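Long-range contacts in transcriptional regulatory protein RcsB (Escherichia coli, PDB 5I4C), which acts as the response regulator of the Rcs phosphorelay, binding regulatory DNA to control genes for colanic acid capsule synthesis, biofilm formation and cell division: residues A[7-12]-A[57-62]; A[81-86]-A[101-106]. One frame throughout, in Å; residues are numbered along the deposited sequence.

Interaction 1 of 2, residues A[7-12]-A[57-62]; sequences IIADDH and LSMPGD
Met-59 reaches from the loop 57-62 to the chain where strand 4-9 ends, and its thioether carries the tight part of the contact. CG beside the backbone N and an extended chi2 lay the sulfur against the backbone; the bend at chi3 (-57°) then turns the methyl to Ala-9. Met-59 SD is 3.5 Å from Asp-10 N. The methyl, Met-59 CE, stands 4.1 Å from Ala-9 CB. Higher up the side chain, CG of Met-59 approaches Asp-11 N at 3.7 Å; that amide is buried here without a polar partner. The contact is thus held by van der Waals packing alone.

Toward solvent fewer atoms touch, though no less closely. Asp-11 and the exposed ring of Pro-60 meet at a slant, Pro-60 CD lying 3.6 Å from both CB and OD2 of Asp-11, and Ser-58 adds little. The neighbouring Asp-10 points its CB away and closes an Asx turn, with His-12 N bonded to Asp-10 OD2 (2.9 Å), while OD1 is salt-bridged to Lys-109. This is the acidic corner of a CheY-like receiver domain, beside Asp-56, the predicted phosphorylation site, unmodified here. Strand 4-9 lies between strands 29-35 and 52-56, helix 13-23 follows directly from His-12 at its N-cap, and the loop 57-62 leads on toward helix 67-77.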
ATOM      1  N   ILE A   7      -8.844  -7.502 -13.135  1.00 24.39           N
ATOM      2  CA  ILE A   7      -7.750  -8.225 -12.474  1.00 25.38           C
ATOM      3  C   ILE A   7      -6.830  -7.153 -11.941  1.00 26.08           C
ATOM      4  O   ILE A   7      -6.633  -6.128 -12.619  1.00 24.62           O
ATOM      5  CB  ILE A   7      -6.988  -9.098 -13.499  1.00 26.62           C
ATOM      6  CG1 ILE A   7      -7.887 -10.204 -14.010  1.00 29.66           C
ATOM      7  CG2 ILE A   7      -5.721  -9.639 -12.922  1.00 27.73           C
ATOM      8  CD1 ILE A   7      -7.198 -11.069 -15.018  1.00 31.82           C
ATOM      9  N   ILE A   8      -6.263  -7.372 -10.777  1.00 25.62           N
ATOM     10  CA  ILE A   8      -5.357  -6.406 -10.215  1.00 27.50           C
ATOM     11  C   ILE A   8      -4.021  -7.089 -10.008  1.00 26.61           C
ATOM     12  O   ILE A   8      -3.967  -8.240  -9.511  1.00 25.23           O
ATOM     13  CB  ILE A   8      -5.922  -5.740  -8.943  1.00 30.30           C
ATOM     14  CG1 ILE A   8      -6.183  -6.721  -7.815  1.00 36.91           C
ATOM     15  CG2 ILE A   8      -7.281  -5.101  -9.214  1.00 30.79           C
ATOM     16  CD1 ILE A   8      -6.711  -6.039  -6.521  1.00 40.25           C
ATOM     17  N   ALA A   9      -2.944  -6.414 -10.397  1.00 24.60           N
ATOM     18  CA  ALA A   9      -1.641  -7.031 -10.324  1.00 25.64           C
ATOM     19  C   ALA A   9      -0.603  -6.061  -9.794  1.00 25.81           C
ATOM     20  O   ALA A   9      -0.459  -4.930 -10.296  1.00 24.92           O
ATOM     21  CB  ALA A   9      -1.233  -7.574 -11.684  1.00 27.14           C
ATOM     22  N   ASP A  10       0.031  -6.466  -8.696  1.00 25.79           N
ATOM     23  CA  ASP A  10       1.079  -5.660  -8.039  1.00 28.36           C
ATOM     24  C   ASP A  10       1.845  -6.565  -7.127  1.00 27.56           C
ATOM     25  O   ASP A  10       1.243  -7.442  -6.501  1.00 26.35           O
ATOM     26  CB  ASP A  10       0.497  -4.529  -7.222  1.00 30.02           C
ATOM     27  CG  ASP A  10       1.574  -3.451  -6.862  1.00 36.72           C
ATOM     28  OD1 ASP A  10       1.786  -2.515  -7.610  1.00 45.87           O
ATOM     29  OD2 ASP A  10       2.219  -3.520  -5.846  1.00 39.74           O
ATOM     30  N   ASP A  11       3.129  -6.344  -6.986  1.00 29.37           N
ATOM     31  CA  ASP A  11       3.872  -7.269  -6.095  1.00 32.74           C
ATOM     32  C   ASP A  11       3.836  -6.836  -4.631  1.00 32.49           C
ATOM     33  O   ASP A  11       4.576  -7.379  -3.855  1.00 34.57           O
ATOM     34  CB  ASP A  11       5.291  -7.557  -6.607  1.00 36.26           C
ATOM     35  CG  ASP A  11       6.158  -6.337  -6.644  1.00 41.44           C
ATOM     36  OD1 ASP A  11       5.588  -5.233  -6.864  1.00 42.64           O
ATOM     37  OD2 ASP A  11       7.398  -6.501  -6.485  1.00 45.31           O
ATOM     38  N   HIS A  12       2.990  -5.855  -4.266  1.00 30.26           N
ATOM     39  CA  HIS A  12       2.871  -5.426  -2.882  1.00 31.63           C
ATOM     40  C   HIS A  12       1.487  -5.791  -2.372  1.00 27.30           C
ATOM     41  O   HIS A  12       0.512  -5.238  -2.866  1.00 25.46           O
ATOM     42  CB  HIS A  12       3.103  -3.921  -2.781  1.00 35.55           C
ATOM     43  CG  HIS A  12       4.538  -3.540  -2.794  1.00 41.60           C
ATOM     44  ND1 HIS A  12       5.121  -2.930  -3.874  1.00 51.31           N
ATOM     45  CD2 HIS A  12       5.520  -3.758  -1.911  1.00 48.38           C
ATOM     46  CE1 HIS A  12       6.393  -2.713  -3.615  1.00 51.15           C
ATOM     47  NE2 HIS A  12       6.662  -3.231  -2.433  1.00 52.50           N
ATOM     48  N   LEU A  57       3.991  -1.930 -13.338  1.00 30.46           N
ATOM     49  CA  LEU A  57       4.968  -2.300 -14.360  1.00 31.28           C
ATOM     50  C   LEU A  57       6.283  -2.894 -13.839  1.00 32.70           C
ATOM     51  O   LEU A  57       7.151  -3.185 -14.651  1.00 30.18           O
ATOM     52  CB  LEU A  57       5.271  -1.086 -15.184  1.00 36.06           C
ATOM     53  CG  LEU A  57       4.122  -0.528 -16.052  1.00 37.28           C
ATOM     54  CD1 LEU A  57       4.636   0.675 -16.806  1.00 39.31           C
ATOM     55  CD2 LEU A  57       3.592  -1.577 -17.018  1.00 38.08           C
ATOM     56  N   SER A  58       6.413  -3.102 -12.525  1.00 32.45           N
ATOM     57  CA  SER A  58       7.643  -3.583 -11.922  1.00 36.62           C
ATOM     58  C   SER A  58       7.597  -4.902 -11.132  1.00 39.16           C
ATOM     59  O   SER A  58       8.432  -5.117 -10.244  1.00 44.86           O
ATOM     60  CB  SER A  58       8.166  -2.486 -10.957  1.00 39.33           C
ATOM     61  OG  SER A  58       8.871  -1.555 -11.764  1.00 44.11           O
ATOM     62  N   MET A  59       6.731  -5.807 -11.480  1.00 35.77           N
ATOM     63  CA  MET A  59       6.570  -7.050 -10.725  1.00 34.68           C
ATOM     64  C   MET A  59       7.525  -8.080 -11.177  1.00 33.89           C
ATOM     65  O   MET A  59       7.939  -8.055 -12.331  1.00 29.30           O
ATOM     66  CB  MET A  59       5.222  -7.628 -11.026  1.00 36.07           C
ATOM     67  CG  MET A  59       4.054  -6.804 -10.530  1.00 40.56           C
ATOM     68  SD  MET A  59       2.537  -7.716 -10.873  1.00 41.85           S
ATOM     69  CE  MET A  59       2.699  -7.923 -12.671  1.00 35.64           C
ATOM     70  N   PRO A  60       7.813  -9.073 -10.327  1.00 34.11           N
ATOM     71  CA  PRO A  60       8.604 -10.244 -10.829  1.00 33.84           C
ATOM     72  C   PRO A  60       7.893 -10.918 -12.003  1.00 30.49           C
ATOM     73  O   PRO A  60       6.666 -10.806 -12.113  1.00 29.75           O
ATOM     74  CB  PRO A  60       8.673 -11.185  -9.620  1.00 35.39           C
ATOM     75  CG  PRO A  60       8.441 -10.283  -8.428  1.00 39.10           C
ATOM     76  CD  PRO A  60       7.450  -9.227  -8.904  1.00 37.43           C
ATOM     77  N   GLY A  61       8.667 -11.554 -12.865  1.00 30.93           N
ATOM     78  CA  GLY A  61       8.158 -12.316 -14.004  1.00 31.55           C
ATOM     79  C   GLY A  61       9.295 -12.574 -14.988  1.00 33.73           C
ATOM     80  O   GLY A  61       9.534 -11.753 -15.838  1.00 34.38           O
ATOM     81  N   ASP A  62       9.979 -13.721 -14.833  1.00 36.56           N
ATOM     82  CA  ASP A  62      11.116 -14.146 -15.668  1.00 39.65           C
ATOM     83  C   ASP A  62      10.648 -14.475 -17.082  1.00 37.63           C
ATOM     84  O   ASP A  62      11.191 -13.980 -18.030  1.00 42.74           O
ATOM     85  CB  ASP A  62      11.798 -15.393 -15.043  1.00 41.56           C
ATOM     86  CG  ASP A  62      12.416 -15.131 -13.678  1.00 44.41           C
ATOM     87  OD1 ASP A  62      12.623 -13.964 -13.374  1.00 44.46           O
ATOM     88  OD2 ASP A  62      12.740 -16.100 -12.906  1.00 45.96           O
TER

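Interaction 2 of 2, residues A[81-86]-A[101-106]; sequences LSIIVL and LDIEGI
Ile-83 and Glu-104 meet where the parallel beta-alpha-beta unit of strand 82-87, helix 92-99 and strand 105-108 closes, an element of the CheY-like receiver fold. Here a side chain stands in for a backbone acceptor: Glu-104 OE1 accepts the N-H of Ile-83 at 2.8 Å from Ile-83 N, nearly straight (167°), although the donor comes from above the carboxylate plane. The bend at chi2 (75°) folds the carboxylate back over Ser-82, bringing OE1 to this amide. Glu-104 OE2 accepts from a water that also donates weakly to Leu-81 O, so both oxygens of this carboxylate have partners.

Ile-83 O serves two donors. Glu-104 N donates to Ile-83 O at 3.0 Å, and Gly-105 N adds a weak bond. Two residues on, regular parallel pairing takes over as Val-85 N donates to Gly-105 O (2.9 Å, 164°). That oxygen also receives a CA-H...O contact from Ile-84. Val-85 O receives one from Ile-106 CA, and the backbone pairing of Val-85 continues with Val-107.

Gly-105, with no side chain, leaves Ile-84 lying over bare backbone, on the face covered by helix 112-124. The face of Val-85 and Ile-106 is apolar, with helix 92-99 packed against Ile-106. There Ile-103 crosses Val-85 at about a right angle, its CD1 3.9 Å from Val-85 CG2.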
ATOM      1  N   LEU A  81      -8.098  -6.740 -24.173  1.00 29.12           N
ATOM      2  CA  LEU A  81      -8.009  -6.506 -22.728  1.00 28.69           C
ATOM      3  C   LEU A  81      -7.551  -5.068 -22.514  1.00 28.87           C
ATOM      4  O   LEU A  81      -6.510  -4.647 -23.062  1.00 29.79           O
ATOM      5  CB  LEU A  81      -7.020  -7.460 -22.100  1.00 27.24           C
ATOM      6  CG  LEU A  81      -6.875  -7.387 -20.589  1.00 26.96           C
ATOM      7  CD1 LEU A  81      -8.155  -7.753 -19.868  1.00 27.03           C
ATOM      8  CD2 LEU A  81      -5.746  -8.288 -20.134  1.00 26.67           C
ATOM      9  N   SER A  82      -8.329  -4.328 -21.745  1.00 28.67           N
ATOM     10  CA  SER A  82      -8.019  -2.914 -21.502  1.00 27.99           C
ATOM     11  C   SER A  82      -7.041  -2.922 -20.391  1.00 26.73           C
ATOM     12  O   SER A  82      -7.074  -3.789 -19.539  1.00 26.13           O
ATOM     13  CB  SER A  82      -9.248  -2.140 -21.128  1.00 28.34           C
ATOM     14  OG  SER A  82     -10.189  -2.143 -22.166  1.00 29.22           O
ATOM     15  N   ILE A  83      -6.128  -1.993 -20.413  1.00 25.83           N
ATOM     16  CA  ILE A  83      -5.082  -1.974 -19.423  1.00 25.17           C
ATOM     17  C   ILE A  83      -4.980  -0.604 -18.769  1.00 24.99           C
ATOM     18  O   ILE A  83      -4.948   0.419 -19.472  1.00 26.56           O
ATOM     19  CB  ILE A  83      -3.751  -2.272 -20.056  1.00 26.50           C
ATOM     20  CG1 ILE A  83      -3.760  -3.640 -20.671  1.00 26.54           C
ATOM     21  CG2 ILE A  83      -2.628  -2.173 -19.019  1.00 25.86           C
ATOM     22  CD1 ILE A  83      -2.547  -3.804 -21.559  1.00 28.32           C
ATOM     23  N   ILE A  84      -5.050  -0.610 -17.453  1.00 23.40           N
ATOM     24  CA  ILE A  84      -4.673   0.505 -16.617  1.00 24.08           C
ATOM     25  C   ILE A  84      -3.368   0.203 -15.925  1.00 24.69           C
ATOM     26  O   ILE A  84      -3.263  -0.784 -15.159  1.00 25.20           O
ATOM     27  CB  ILE A  84      -5.725   0.857 -15.581  1.00 24.94           C
ATOM     28  CG1 ILE A  84      -7.017   1.287 -16.284  1.00 26.82           C
ATOM     29  CG2 ILE A  84      -5.236   2.001 -14.671  1.00 25.42           C
ATOM     30  CD1 ILE A  84      -8.194   1.455 -15.332  1.00 29.19           C
ATOM     31  N   VAL A  85      -2.388   1.077 -16.182  1.00 24.16           N
ATOM     32  CA  VAL A  85      -1.092   1.023 -15.524  1.00 26.13           C
ATOM     33  C   VAL A  85      -1.110   1.821 -14.209  1.00 26.14           C
ATOM     34  O   VAL A  85      -1.551   2.935 -14.209  1.00 26.93           O
ATOM     35  CB  VAL A  85       0.025   1.489 -16.465  1.00 28.27           C
ATOM     36  CG1 VAL A  85       1.351   1.711 -15.754  1.00 30.91           C
ATOM     37  CG2 VAL A  85       0.212   0.402 -17.528  1.00 28.98           C
ATOM     38  N   LEU A  86      -0.581   1.220 -13.149  1.00 24.33           N
ATOM     39  CA  LEU A  86      -0.324   1.855 -11.859  1.00 26.75           C
ATOM     40  C   LEU A  86       1.115   2.323 -11.829  1.00 28.13           C
ATOM     41  O   LEU A  86       2.026   1.511 -12.052  1.00 27.61           O
ATOM     42  CB  LEU A  86      -0.491   0.820 -10.712  1.00 28.69           C
ATOM     43  CG  LEU A  86      -1.874   0.189 -10.548  1.00 28.83           C
ATOM     44  CD1 LEU A  86      -1.862  -0.911  -9.471  1.00 30.07           C
ATOM     45  CD2 LEU A  86      -2.878   1.303 -10.241  1.00 30.58           C
ATOM     46  N   LEU A 101       1.728   2.766 -26.595  1.00 52.42           N
ATOM     47  CA  LEU A 101       1.279   1.406 -26.853  1.00 51.50           C
ATOM     48  C   LEU A 101      -0.257   1.341 -26.843  1.00 49.60           C
ATOM     49  O   LEU A 101      -0.848   0.286 -27.093  1.00 53.61           O
ATOM     50  CB  LEU A 101       1.939   0.403 -25.859  1.00 53.56           C
ATOM     51  CG  LEU A 101       3.477   0.278 -25.914  1.00 55.12           C
ATOM     52  CD1 LEU A 101       4.011  -0.690 -24.868  1.00 57.11           C
ATOM     53  CD2 LEU A 101       3.962  -0.123 -27.305  1.00 55.45           C
ATOM     54  N   ASP A 102      -0.910   2.455 -26.556  1.00 45.77           N
ATOM     55  CA  ASP A 102      -2.370   2.547 -26.698  1.00 46.23           C
ATOM     56  C   ASP A 102      -3.046   1.786 -25.555  1.00 42.78           C
ATOM     57  O   ASP A 102      -4.027   1.081 -25.699  1.00 43.13           O
ATOM     58  CB  ASP A 102      -2.879   2.128 -28.116  1.00 52.04           C
ATOM     59  CG  ASP A 102      -4.329   2.628 -28.405  1.00 56.15           C
ATOM     60  OD1 ASP A 102      -4.660   3.795 -28.106  1.00 61.64           O
ATOM     61  OD2 ASP A 102      -5.167   1.833 -28.870  1.00 60.39           O
ATOM     62  N   ILE A 103      -2.532   2.013 -24.375  1.00 38.74           N
ATOM     63  CA  ILE A 103      -3.228   1.547 -23.190  1.00 35.58           C
ATOM     64  C   ILE A 103      -4.342   2.520 -22.813  1.00 33.16           C
ATOM     65  O   ILE A 103      -4.410   3.636 -23.300  1.00 35.06           O
ATOM     66  CB  ILE A 103      -2.239   1.257 -22.056  1.00 35.90           C
ATOM     67  CG1 ILE A 103      -1.405   2.455 -21.691  1.00 35.82           C
ATOM     68  CG2 ILE A 103      -1.312   0.120 -22.469  1.00 35.78           C
ATOM     69  CD1 ILE A 103      -1.381   2.626 -20.241  1.00 38.31           C
ATOM     70  N   GLU A 104      -5.229   2.099 -21.936  1.00 28.71           N
ATOM     71  CA  GLU A 104      -6.402   2.850 -21.654  1.00 28.87           C
ATOM     72  C   GLU A 104      -6.269   3.803 -20.469  1.00 28.74           C
ATOM     73  O   GLU A 104      -6.986   4.803 -20.390  1.00 30.13           O
ATOM     74  CB  GLU A 104      -7.588   1.911 -21.454  1.00 28.19           C
ATOM     75  CG  GLU A 104      -8.097   1.328 -22.748  1.00 31.60           C
ATOM     76  CD  GLU A 104      -7.199   0.233 -23.327  1.00 33.10           C
ATOM     77  OE1 GLU A 104      -6.301  -0.324 -22.651  1.00 31.11           O
ATOM     78  OE2 GLU A 104      -7.379  -0.051 -24.503  1.00 34.96           O
ATOM     79  N   GLY A 105      -5.360   3.543 -19.550  1.00 25.12           N
ATOM     80  CA  GLY A 105      -5.329   4.375 -18.386  1.00 24.85           C
ATOM     81  C   GLY A 105      -4.037   4.298 -17.697  1.00 24.92           C
ATOM     82  O   GLY A 105      -3.298   3.281 -17.848  1.00 25.45           O
ATOM     83  N   ILE A 106      -3.729   5.397 -17.006  1.00 25.47           N
ATOM     84  CA  ILE A 106      -2.578   5.483 -16.123  1.00 25.39           C
ATOM     85  C   ILE A 106      -3.054   6.124 -14.839  1.00 24.92           C
ATOM     86  O   ILE A 106      -3.691   7.141 -14.868  1.00 25.23           O
ATOM     87  CB  ILE A 106      -1.382   6.317 -16.709  1.00 27.96           C
ATOM     88  CG1 ILE A 106      -0.828   5.642 -17.949  1.00 31.13           C
ATOM     89  CG2 ILE A 106      -0.293   6.409 -15.650  1.00 27.37           C
ATOM     90  CD1 ILE A 106       0.081   6.519 -18.755  1.00 34.92           C
TER
HETATM   91  O   HOH W   1      -7.633  -2.869 -25.242  1.00 38.93           O

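Both contacts belong to one five-stranded parallel sheet of the receiver domain, and their centres lie about 14 Å apart. Along the chain they come in series: interaction 1 is complete before interaction 2 begins, helix 67-77 lying between them. In the sheet, strand 52-56 separates strand 4-9 from strand 82-87, while strand 105-108 forms the edge within this chain. Interaction 1 joins the end of strand 4-9 and the turn after it to the loop following strand 52-56, whereas interaction 2 pairs strands directly. They meet where Leu-57 CG packs 3.6 Å from Val-85 CG1. The loop that follows Asp-56, the predicted phosphorylation site, thus touches interaction 2 through Leu-57 on Val-85.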